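Local atomic coordinates of glycogen synthase (Cyanobacterium sp. CLg1, PDB entry 6GNF), a protein that belongs to the bacterial glycogen and starch synthase family, two-domain glycosyltransferases of the GT-B fold, and holds adenosine-5'-diphosphate and a glycan in this structure. Residues T87-F92 against W103-H107; S225-T231 against Y253-K259; I449-V455 against F466-K472. All coordinates share one frame; numbering follows the deposited sequence.

Interaction 1: residues T87-F92 against W103-H107; sequences TNVRYF and WVDHH. With SO4 (sulfate ion), chain G.
Arg-90 and Asp-105 face each other as an antiparallel hydrogen-bonded pair, and their side chains run the same way off the sheet into a salt bridge. Arg-90 grips side-on: NH2 lies 2.7 Å and NE 3.0 Å from Asp-105 OD2. Both nitrogens reach that oxygen from the same face of the carboxylate, whose plane stands 58° from the guanidinium. A bend at chi3 (-59°) turns the NE/NH2 edge toward this oxygen. The other carboxylate oxygen, OD1, is bridged to Arg-64. A sulfate ion, probably from the crystallisation liquor, sits at the guanidinium edge, Arg-90 NH2 donating to its O1 over 3.1 Å.

Backbone pairing is regular: besides the bonds of Arg-90 with Asp-105, Phe-92 and Trp-103 exchange two nearly straight ones, Phe-92 N to Trp-103 O (2.9 Å) and Trp-103 N to Phe-92 O (2.8 Å).

Packing falls on both faces. Phe-92 CE1 touches Asp-105 CB and lies over the guanidinium of Arg-90, toward its rim; on the other face Val-89 CG1 meets Val-104 CG1 at 3.7 Å, beside helix 132-144.

At the far end, Thr-87 OG1 lies in the plane of the His-106 ring, hydrogen-bonded to NE2 (2.9 Å), while ND1 caps the N of Val-108. Asp-105, with one oxygen for each of two arginines, probably stays ionised; both arginines also bind the sulfate, consistent with a locally positive patch.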
loop_
_atom_site.group_PDB
_atom_site.type_symbol
_atom_site.label_atom_id
_atom_site.label_comp_id
_atom_site.label_asym_id
_atom_site.label_seq_id
_atom_site.Cartn_x
_atom_site.Cartn_y
_atom_site.Cartn_z
ATOM N N THR A 87 -28.777 10.628 -2.642
ATOM C CA THR A 87 -28.379 11.045 -1.295
ATOM C C THR A 87 -27.453 12.266 -1.378
ATOM O O THR A 87 -27.236 12.786 -2.461
ATOM C CB THR A 87 -27.725 9.860 -0.535
ATOM O OG1 THR A 87 -27.610 10.181 0.851
ATOM C CG2 THR A 87 -26.357 9.510 -1.127
ATOM N N ASN A 88 -26.982 12.749 -0.230
ATOM C CA ASN A 88 -26.085 13.905 -0.165
ATOM C C ASN A 88 -24.852 13.567 0.628
ATOM O O ASN A 88 -24.934 12.827 1.577
ATOM C CB ASN A 88 -26.760 15.070 0.566
ATOM C CG ASN A 88 -27.952 15.597 -0.165
ATOM O OD1 ASN A 88 -29.074 15.426 0.301
ATOM N ND2 ASN A 88 -27.742 16.197 -1.332
ATOM N N VAL A 89 -23.725 14.154 0.262
ATOM C CA VAL A 89 -22.544 14.126 1.120
ATOM C C VAL A 89 -22.276 15.538 1.640
ATOM O O VAL A 89 -22.743 16.512 1.052
ATOM C CB VAL A 89 -21.316 13.545 0.392
ATOM C CG1 VAL A 89 -21.576 12.094 0.018
ATOM C CG2 VAL A 89 -20.957 14.355 -0.845
ATOM N N ARG A 90 -21.643 15.629 2.808
ATOM C CA ARG A 90 -21.062 16.871 3.299
ATOM C C ARG A 90 -19.556 16.748 3.135
ATOM O O ARG A 90 -19.039 15.640 3.030
ATOM C CB ARG A 90 -21.398 17.096 4.766
ATOM C CG ARG A 90 -22.877 17.283 5.062
ATOM C CD ARG A 90 -23.112 17.582 6.534
ATOM N NE ARG A 90 -22.618 16.509 7.396
ATOM C CZ ARG A 90 -22.422 16.606 8.716
ATOM N NH1 ARG A 90 -22.680 17.735 9.365
ATOM N NH2 ARG A 90 -21.961 15.560 9.396
ATOM N N TYR A 91 -18.866 17.879 3.041
ATOM C CA TYR A 91 -17.416 17.892 2.929
ATOM C C TYR A 91 -16.817 18.544 4.161
ATOM O O TYR A 91 -17.242 19.618 4.601
ATOM C CB TYR A 91 -16.966 18.649 1.682
ATOM C CG TYR A 91 -17.408 18.036 0.374
ATOM C CD1 TYR A 91 -16.757 16.926 -0.158
ATOM C CD2 TYR A 91 -18.453 18.592 -0.359
ATOM C CE1 TYR A 91 -17.150 16.369 -1.369
ATOM C CE2 TYR A 91 -18.865 18.038 -1.567
ATOM C CZ TYR A 91 -18.212 16.927 -2.075
ATOM O OH TYR A 91 -18.624 16.384 -3.293
ATOM N N PHE A 92 -15.872 17.844 4.779
ATOM C CA PHE A 92 -15.068 18.401 5.849
ATOM C C PHE A 92 -13.686 18.657 5.271
ATOM O O PHE A 92 -13.319 18.067 4.256
ATOM C CB PHE A 92 -15.002 17.443 7.035
ATOM C CG PHE A 92 -16.254 17.421 7.864
ATOM C CD1 PHE A 92 -17.432 16.908 7.344
ATOM C CD2 PHE A 92 -16.256 17.908 9.153
ATOM C CE1 PHE A 92 -18.590 16.882 8.098
ATOM C CE2 PHE A 92 -17.406 17.886 9.921
ATOM C CZ PHE A 92 -18.578 17.374 9.390
ATOM N N TRP A 103 -12.565 15.573 3.247
ATOM C CA TRP A 103 -13.146 14.334 3.730
ATOM C C TRP A 103 -14.623 14.280 3.396
ATOM O O TRP A 103 -15.396 15.172 3.748
ATOM C CB TRP A 103 -12.982 14.241 5.234
ATOM C CG TRP A 103 -11.602 14.523 5.707
ATOM C CD1 TRP A 103 -11.180 15.640 6.350
ATOM C CD2 TRP A 103 -10.456 13.672 5.581
ATOM N NE1 TRP A 103 -9.844 15.540 6.647
ATOM C CE2 TRP A 103 -9.379 14.338 6.200
ATOM C CE3 TRP A 103 -10.242 12.408 5.032
ATOM C CZ2 TRP A 103 -8.103 13.800 6.263
ATOM C CZ3 TRP A 103 -8.956 11.860 5.096
ATOM C CH2 TRP A 103 -7.905 12.559 5.704
ATOM N N VAL A 104 -15.018 13.208 2.724
ATOM C CA VAL A 104 -16.388 13.027 2.294
ATOM C C VAL A 104 -17.175 12.390 3.427
ATOM O O VAL A 104 -16.898 11.266 3.828
ATOM C CB VAL A 104 -16.451 12.136 1.043
ATOM C CG1 VAL A 104 -17.883 12.014 0.546
ATOM C CG2 VAL A 104 -15.556 12.699 -0.048
ATOM N N ASP A 105 -18.187 13.099 3.914
ATOM C CA ASP A 105 -18.935 12.665 5.077
ATOM C C ASP A 105 -20.294 12.076 4.698
ATOM O O ASP A 105 -21.090 12.695 3.998
ATOM C CB ASP A 105 -19.145 13.827 6.035
ATOM C CG ASP A 105 -19.945 13.433 7.273
ATOM O OD1 ASP A 105 -19.481 12.626 8.111
ATOM O OD2 ASP A 105 -21.083 13.948 7.411
ATOM N N HIS A 106 -20.562 10.874 5.201
ATOM C CA HIS A 106 -21.834 10.193 5.002
ATOM C C HIS A 106 -21.971 9.098 6.049
ATOM O O HIS A 106 -20.979 8.518 6.471
ATOM C CB HIS A 106 -21.902 9.570 3.609
ATOM C CG HIS A 106 -23.287 9.220 3.174
ATOM N ND1 HIS A 106 -23.928 8.067 3.570
ATOM C CD2 HIS A 106 -24.163 9.884 2.385
ATOM C CE1 HIS A 106 -25.140 8.033 3.050
ATOM N NE2 HIS A 106 -25.310 9.125 2.325
ATOM N N HIS A 107 -23.208 8.794 6.423
ATOM C CA HIS A 107 -23.501 7.766 7.414
ATOM C C HIS A 107 -22.791 6.425 7.114
ATOM O O HIS A 107 -22.301 5.786 8.024
ATOM C CB HIS A 107 -25.039 7.632 7.567
ATOM C CG HIS A 107 -25.499 6.366 8.213
ATOM N ND1 HIS A 107 -25.624 6.245 9.585
ATOM C CD2 HIS A 107 -25.950 5.201 7.690
ATOM C CE1 HIS A 107 -26.089 5.044 9.880
ATOM N NE2 HIS A 107 -26.289 4.389 8.749
HETATM S S SO4 G . -20.540 15.632 13.049
HETATM O O1 SO4 G . -21.477 16.484 12.272
HETATM O O2 SO4 G . -20.395 14.282 12.450
HETATM O O3 SO4 G . -21.089 15.480 14.413
HETATM O O4 SO4 G . -19.213 16.287 13.118
#

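Interaction 2: residues S225-T231 against Y253-K259; sequences SDLSFNT and YMLNWLK
Two helix-strand junctions meet here: strand 228-231, which follows helix 224-227, pairs antiparallel with strand 251-256 at one edge of a small three-stranded sheet, and Lys-259 of the next helix reaches back over the joint. Main-chain bonds hold the strands, Met-254 N to Phe-229 O at 2.9 Å and Asn-256 N to Leu-227 O, the latter already at the helix end. The lysine chain is extended as far as CE and turns only at chi4 (-70°), which sets NZ between two carbonyls. It approaches Ser-228 O in the carbonyl plane and Asp-226 O from well above it, each at 2.8 Å, and a water links NZ to Ser-225 O. The ammonium thus collects backbone oxygens around the last turn of helix 224-227, a negative end that would favour its charge.

Asn-256 OD1 accepts from Lys-259 N at 3.0 Å. Its ND2, bonded to Gln-206, sits 3.5 Å above the centre of the Phe-229 ring, the amide turned 66° from the ring plane. Next to this, Thr-231 CG2 presses on Met-254 CE at 3.5 Å, closer than ordinary methyl contact. On the face of Asn-230 and Tyr-253, the tyrosine OH donates to Ser-228 OG (2.9 Å), which also bonds to Leu-224 O, and Ser-228 CB and Asn-230 OD1 both lie at the ring edge. Asn-256 is a side-chain N-cap where strand 251-256 runs into helix 257-264; with Lys-259 it joins two helix-strand junctions at the edge of a small antiparallel sheet in the starch synthase catalytic domain.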
loop_
_atom_site.group_PDB
_atom_site.type_symbol
_atom_site.label_atom_id
_atom_site.label_comp_id
_atom_site.label_asym_id
_atom_site.label_seq_id
_atom_site.Cartn_x
_atom_site.Cartn_y
_atom_site.Cartn_z
ATOM N N SER A 225 -18.914 -2.621 -21.936
ATOM C CA SER A 225 -17.809 -3.350 -22.523
ATOM C C SER A 225 -16.483 -3.128 -21.785
ATOM O O SER A 225 -15.727 -4.076 -21.581
ATOM C CB SER A 225 -17.662 -2.977 -23.995
ATOM O OG SER A 225 -16.491 -3.550 -24.532
ATOM N N ASP A 226 -16.207 -1.887 -21.396
ATOM C CA ASP A 226 -14.994 -1.564 -20.639
ATOM C C ASP A 226 -14.986 -2.267 -19.273
ATOM O O ASP A 226 -13.951 -2.736 -18.818
ATOM C CB ASP A 226 -14.872 -0.057 -20.420
ATOM C CG ASP A 226 -14.532 0.712 -21.681
ATOM O OD1 ASP A 226 -14.011 0.130 -22.651
ATOM O OD2 ASP A 226 -14.789 1.937 -21.685
ATOM N N LEU A 227 -16.155 -2.353 -18.643
ATOM C CA LEU A 227 -16.297 -3.006 -17.342
ATOM C C LEU A 227 -16.284 -4.534 -17.429
ATOM O O LEU A 227 -16.059 -5.220 -16.440
ATOM C CB LEU A 227 -17.597 -2.561 -16.670
ATOM C CG LEU A 227 -17.562 -1.147 -16.091
ATOM C CD1 LEU A 227 -18.962 -0.564 -15.980
ATOM C CD2 LEU A 227 -16.873 -1.155 -14.738
ATOM N N SER A 228 -16.538 -5.073 -18.613
ATOM C CA SER A 228 -16.742 -6.504 -18.772
ATOM C C SER A 228 -15.470 -7.317 -18.592
ATOM O O SER A 228 -14.368 -6.836 -18.853
ATOM C CB SER A 228 -17.365 -6.777 -20.133
ATOM O OG SER A 228 -18.654 -6.166 -20.169
ATOM N N PHE A 229 -15.630 -8.543 -18.099
ATOM C CA PHE A 229 -14.495 -9.362 -17.708
ATOM C C PHE A 229 -14.882 -10.830 -17.557
ATOM O O PHE A 229 -15.961 -11.142 -17.056
ATOM C CB PHE A 229 -13.942 -8.847 -16.386
ATOM C CG PHE A 229 -12.609 -9.414 -16.022
ATOM C CD1 PHE A 229 -11.479 -9.088 -16.753
ATOM C CD2 PHE A 229 -12.476 -10.252 -14.926
ATOM C CE1 PHE A 229 -10.236 -9.599 -16.405
ATOM C CE2 PHE A 229 -11.243 -10.766 -14.577
ATOM C CZ PHE A 229 -10.120 -10.439 -15.318
ATOM N N ASN A 230 -13.998 -11.720 -17.994
ATOM C CA ASN A 230 -14.218 -13.156 -17.867
ATOM C C ASN A 230 -13.077 -13.829 -17.157
ATOM O O ASN A 230 -11.933 -13.651 -17.545
ATOM C CB ASN A 230 -14.370 -13.803 -19.236
ATOM C CG ASN A 230 -15.800 -13.846 -19.687
ATOM O OD1 ASN A 230 -16.366 -12.828 -20.078
ATOM N ND2 ASN A 230 -16.403 -15.027 -19.634
ATOM N N THR A 231 -13.396 -14.667 -16.178
ATOM C CA THR A 231 -12.374 -15.336 -15.381
ATOM C C THR A 231 -12.943 -16.519 -14.616
ATOM O O THR A 231 -14.165 -16.672 -14.529
ATOM C CB THR A 231 -11.742 -14.365 -14.367
ATOM O OG1 THR A 231 -10.716 -15.020 -13.613
ATOM C CG2 THR A 231 -12.791 -13.821 -13.395
ATOM N N TYR A 253 -18.752 -14.628 -16.299
ATOM C CA TYR A 253 -18.807 -13.213 -16.631
ATOM C C TYR A 253 -19.001 -12.369 -15.379
ATOM O O TYR A 253 -19.744 -12.750 -14.491
ATOM C CB TYR A 253 -19.937 -12.955 -17.621
ATOM C CG TYR A 253 -20.153 -11.491 -17.883
ATOM C CD1 TYR A 253 -19.244 -10.763 -18.640
ATOM C CD2 TYR A 253 -21.253 -10.814 -17.344
ATOM C CE1 TYR A 253 -19.435 -9.408 -18.871
ATOM C CE2 TYR A 253 -21.448 -9.452 -17.570
ATOM C CZ TYR A 253 -20.543 -8.755 -18.338
ATOM O OH TYR A 253 -20.714 -7.401 -18.567
ATOM N N MET A 254 -18.326 -11.224 -15.318
ATOM C CA MET A 254 -18.471 -10.287 -14.198
ATOM C C MET A 254 -17.966 -8.896 -14.586
ATOM O O MET A 254 -17.573 -8.679 -15.735
ATOM C CB MET A 254 -17.727 -10.803 -12.960
ATOM C CG MET A 254 -16.214 -10.898 -13.106
ATOM S SD MET A 254 -15.367 -11.805 -11.769
ATOM C CE MET A 254 -15.947 -13.475 -12.030
ATOM N N LEU A 255 -18.011 -7.966 -13.631
ATOM C CA LEU A 255 -17.450 -6.630 -13.800
ATOM C C LEU A 255 -16.054 -6.546 -13.200
ATOM O O LEU A 255 -15.722 -7.289 -12.285
ATOM C CB LEU A 255 -18.330 -5.587 -13.116
ATOM C CG LEU A 255 -19.828 -5.660 -13.408
ATOM C CD1 LEU A 255 -20.552 -4.562 -12.653
ATOM C CD2 LEU A 255 -20.119 -5.558 -14.900
ATOM N N ASN A 256 -15.261 -5.607 -13.705
ATOM C CA ASN A 256 -13.906 -5.356 -13.235
ATOM C C ASN A 256 -13.639 -3.863 -13.335
ATOM O O ASN A 256 -13.371 -3.347 -14.419
ATOM C CB ASN A 256 -12.900 -6.142 -14.081
ATOM C CG ASN A 256 -11.484 -6.077 -13.537
ATOM O OD1 ASN A 256 -10.971 -5.006 -13.212
ATOM N ND2 ASN A 256 -10.838 -7.226 -13.440
ATOM N N TRP A 257 -13.686 -3.174 -12.195
ATOM C CA TRP A 257 -13.570 -1.721 -12.152
ATOM C C TRP A 257 -12.208 -1.239 -12.626
ATOM O O TRP A 257 -12.108 -0.257 -13.360
ATOM C CB TRP A 257 -13.777 -1.207 -10.729
ATOM C CG TRP A 257 -15.173 -1.224 -10.208
ATOM C CD1 TRP A 257 -16.243 -1.893 -10.714
ATOM C CD2 TRP A 257 -15.637 -0.546 -9.039
ATOM N NE1 TRP A 257 -17.359 -1.655 -9.937
ATOM C CE2 TRP A 257 -17.003 -0.837 -8.897
ATOM C CE3 TRP A 257 -15.022 0.280 -8.095
ATOM C CZ2 TRP A 257 -17.769 -0.324 -7.855
ATOM C CZ3 TRP A 257 -15.789 0.785 -7.050
ATOM C CH2 TRP A 257 -17.148 0.486 -6.946
ATOM N N LEU A 258 -11.151 -1.921 -12.193
ATOM C CA LEU A 258 -9.797 -1.482 -12.499
ATOM C C LEU A 258 -9.535 -1.542 -13.993
ATOM O O LEU A 258 -8.830 -0.698 -14.529
ATOM C CB LEU A 258 -8.767 -2.345 -11.775
ATOM C CG LEU A 258 -7.315 -1.886 -11.911
ATOM C CD1 LEU A 258 -7.143 -0.482 -11.369
ATOM C CD2 LEU A 258 -6.408 -2.847 -11.168
ATOM N N LYS A 259 -10.057 -2.580 -14.639
ATOM C CA LYS A 259 -9.996 -2.697 -16.094
ATOM C C LYS A 259 -10.614 -1.470 -16.753
ATOM O O LYS A 259 -9.987 -0.851 -17.600
ATOM C CB LYS A 259 -10.721 -3.953 -16.558
ATOM C CG LYS A 259 -10.831 -4.101 -18.071
ATOM C CD LYS A 259 -11.274 -5.505 -18.445
ATOM C CE LYS A 259 -11.628 -5.629 -19.920
ATOM N NZ LYS A 259 -12.878 -4.900 -20.271
HETATM O O HOH W 1 -13.050 -4.801 -22.893
#

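Interaction 3: residues I449-V455 against F466-K472; sequences IPVVAPV and FGFLMNK
Pro-450, Val-452 and Phe-468 carry the tight part of this parallel strand pair. Phe-468 N donates to Pro-450 O and Val-452 N to Phe-468 O, both at 3.0 Å, and Met-470 N continues the ladder to Val-452 O at 2.8 Å. Gly-467 lets the chains approach closely, its CA 3.4 Å from Pro-450 O.

Met-470 lies alongside the first strand: fully extended beyond CG (chi3 -180°), it runs past the carbonyl of Val-452 until CE comes 3.4 Å from Val-451 O. Leu-428 and Met-495 pack around it. Ile-449 CG2 leans on Phe-468 CD1 (4.2 Å), beneath Met-514 of helix 509-520. Equally close, Val-452 CG2 and Leu-469 CD2 meet at 3.6 Å on the sheet's other face. Past the strand end, Pro-454, centre of an inverse gamma turn, turns toward the other chain and sets its CD 3.3 Å from Met-470 O.

The loose side is the end at Asn-471 and Lys-472, both exposed, where the lysine NZ only skirts Val-455. Strand 449-452, helix 457-461 and strand 468-469 form a beta-alpha-beta unit at the edge of a six-stranded parallel sheet, the Rossmann-like core of a GT-B domain.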
loop_
_atom_site.group_PDB
_atom_site.type_symbol
_atom_site.label_atom_id
_atom_site.label_comp_id
_atom_site.label_asym_id
_atom_site.label_seq_id
_atom_site.Cartn_x
_atom_site.Cartn_y
_atom_site.Cartn_z
ATOM N N ILE A 449 19.848 -3.894 6.977
ATOM C CA ILE A 449 20.068 -4.410 5.632
ATOM C C ILE A 449 18.908 -5.282 5.150
ATOM O O ILE A 449 18.598 -6.295 5.784
ATOM C CB ILE A 449 21.372 -5.226 5.583
ATOM C CG1 ILE A 449 22.568 -4.295 5.804
ATOM C CG2 ILE A 449 21.502 -5.958 4.256
ATOM C CD1 ILE A 449 23.860 -5.005 6.148
ATOM N N PRO A 450 18.286 -4.917 4.010
ATOM C CA PRO A 450 17.197 -5.743 3.488
ATOM C C PRO A 450 17.644 -7.096 2.928
ATOM O O PRO A 450 18.654 -7.182 2.226
ATOM C CB PRO A 450 16.598 -4.884 2.361
ATOM C CG PRO A 450 17.080 -3.499 2.616
ATOM C CD PRO A 450 18.422 -3.659 3.254
ATOM N N VAL A 451 16.876 -8.133 3.255
ATOM C CA VAL A 451 17.002 -9.446 2.641
ATOM C C VAL A 451 15.611 -9.767 2.114
ATOM O O VAL A 451 14.706 -10.075 2.885
ATOM C CB VAL A 451 17.481 -10.514 3.648
ATOM C CG1 VAL A 451 17.670 -11.862 2.976
ATOM C CG2 VAL A 451 18.764 -10.073 4.323
ATOM N N VAL A 452 15.455 -9.691 0.795
ATOM C CA VAL A 452 14.145 -9.584 0.177
ATOM C C VAL A 452 13.932 -10.576 -0.963
ATOM O O VAL A 452 14.879 -11.079 -1.555
ATOM C CB VAL A 452 13.917 -8.150 -0.351
ATOM C CG1 VAL A 452 14.058 -7.147 0.783
ATOM C CG2 VAL A 452 14.889 -7.803 -1.469
ATOM N N ALA A 453 12.668 -10.862 -1.244
ATOM C CA ALA A 453 12.307 -11.672 -2.398
ATOM C C ALA A 453 12.580 -10.895 -3.688
ATOM O O ALA A 453 12.408 -9.677 -3.729
ATOM C CB ALA A 453 10.842 -12.068 -2.334
ATOM N N PRO A 454 12.982 -11.602 -4.752
ATOM C CA PRO A 454 13.287 -10.963 -6.028
ATOM C C PRO A 454 12.028 -10.704 -6.854
ATOM O O PRO A 454 11.860 -11.274 -7.921
ATOM C CB PRO A 454 14.184 -12.003 -6.706
ATOM C CG PRO A 454 13.626 -13.309 -6.240
ATOM C CD PRO A 454 13.157 -13.070 -4.824
ATOM N N VAL A 455 11.154 -9.828 -6.370
ATOM C CA VAL A 455 9.902 -9.516 -7.071
ATOM C C VAL A 455 9.580 -8.031 -6.974
ATOM O O VAL A 455 9.927 -7.373 -5.994
ATOM C CB VAL A 455 8.718 -10.347 -6.528
ATOM C CG1 VAL A 455 8.933 -11.835 -6.793
ATOM C CG2 VAL A 455 8.510 -10.103 -5.034
ATOM N N PHE A 466 23.189 -2.557 -1.409
ATOM C CA PHE A 466 22.390 -2.290 -0.208
ATOM C C PHE A 466 21.879 -3.529 0.533
ATOM O O PHE A 466 21.546 -3.448 1.718
ATOM C CB PHE A 466 21.194 -1.398 -0.557
ATOM C CG PHE A 466 21.564 -0.089 -1.201
ATOM C CD1 PHE A 466 22.637 0.668 -0.740
ATOM C CD2 PHE A 466 20.803 0.410 -2.252
ATOM C CE1 PHE A 466 22.951 1.878 -1.337
ATOM C CE2 PHE A 466 21.115 1.619 -2.847
ATOM C CZ PHE A 466 22.192 2.353 -2.390
ATOM N N GLY A 467 21.780 -4.663 -0.151
ATOM C CA GLY A 467 21.214 -5.853 0.477
ATOM C C GLY A 467 21.261 -7.084 -0.397
ATOM O O GLY A 467 21.961 -7.101 -1.403
ATOM N N PHE A 468 20.486 -8.098 -0.020
ATOM C CA PHE A 468 20.547 -9.416 -0.654
ATOM C C PHE A 468 19.187 -9.900 -1.131
ATOM O O PHE A 468 18.174 -9.619 -0.500
ATOM C CB PHE A 468 21.105 -10.439 0.334
ATOM C CG PHE A 468 22.459 -10.090 0.862
ATOM C CD1 PHE A 468 22.596 -9.322 2.004
ATOM C CD2 PHE A 468 23.600 -10.529 0.212
ATOM C CE1 PHE A 468 23.850 -8.998 2.494
ATOM C CE2 PHE A 468 24.858 -10.216 0.697
ATOM C CZ PHE A 468 24.984 -9.448 1.838
ATOM N N LEU A 469 19.189 -10.655 -2.227
ATOM C CA LEU A 469 17.980 -11.259 -2.775
ATOM C C LEU A 469 17.888 -12.738 -2.411
ATOM O O LEU A 469 18.885 -13.465 -2.466
ATOM C CB LEU A 469 17.953 -11.140 -4.298
ATOM C CG LEU A 469 17.971 -9.741 -4.905
ATOM C CD1 LEU A 469 17.722 -9.831 -6.410
ATOM C CD2 LEU A 469 16.942 -8.829 -4.257
ATOM N N MET A 470 16.671 -13.172 -2.099
ATOM C CA MET A 470 16.355 -14.583 -1.938
ATOM C C MET A 470 16.119 -15.193 -3.315
ATOM O O MET A 470 16.130 -14.497 -4.332
ATOM C CB MET A 470 15.041 -14.752 -1.175
ATOM C CG MET A 470 14.948 -14.054 0.160
ATOM S SD MET A 470 13.252 -14.082 0.753
ATOM C CE MET A 470 13.476 -13.195 2.292
ATOM N N ASN A 471 15.852 -16.493 -3.342
ATOM C CA ASN A 471 15.238 -17.089 -4.515
ATOM C C ASN A 471 13.743 -16.791 -4.459
ATOM O O ASN A 471 13.233 -16.329 -3.438
ATOM C CB ASN A 471 15.500 -18.595 -4.576
ATOM C CG ASN A 471 16.947 -18.929 -4.888
ATOM O OD1 ASN A 471 17.682 -18.114 -5.438
ATOM N ND2 ASN A 471 17.353 -20.152 -4.565
ATOM N N LYS A 472 13.050 -17.042 -5.560
ATOM C CA LYS A 472 11.625 -16.734 -5.681
ATOM C C LYS A 472 10.780 -17.536 -4.693
ATOM O O LYS A 472 10.979 -18.729 -4.537
ATOM C CB LYS A 472 11.165 -17.032 -7.111
ATOM C CG LYS A 472 9.737 -16.634 -7.418
ATOM C CD LYS A 472 9.319 -17.155 -8.783
ATOM C CE LYS A 472 7.865 -16.838 -9.075
ATOM N NZ LYS A 472 7.630 -15.368 -9.185
#

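In the fold
The three contacts follow one another along the chain and do not touch. Interactions 1 and 2 both lie in the starch synthase catalytic domain, centres 29 Å apart, but in different sheets; helix 132-144 packs against both, on Val-89 and Val-104 in one and on Trp-257 in the other. Interaction 3 belongs to the other domain, its centre 44 Å from interaction 1 and on the opposite side of the chain's centre. Interaction 1 is the most buried, yet has the only salt bridge, within a hairpin. Interaction 2, partly buried, relies on an asparagine N-cap and a lysine ammonium bound to main-chain carbonyls at a helix end. Interaction 3, also partly buried, combines parallel backbone bonds with apolar side chains.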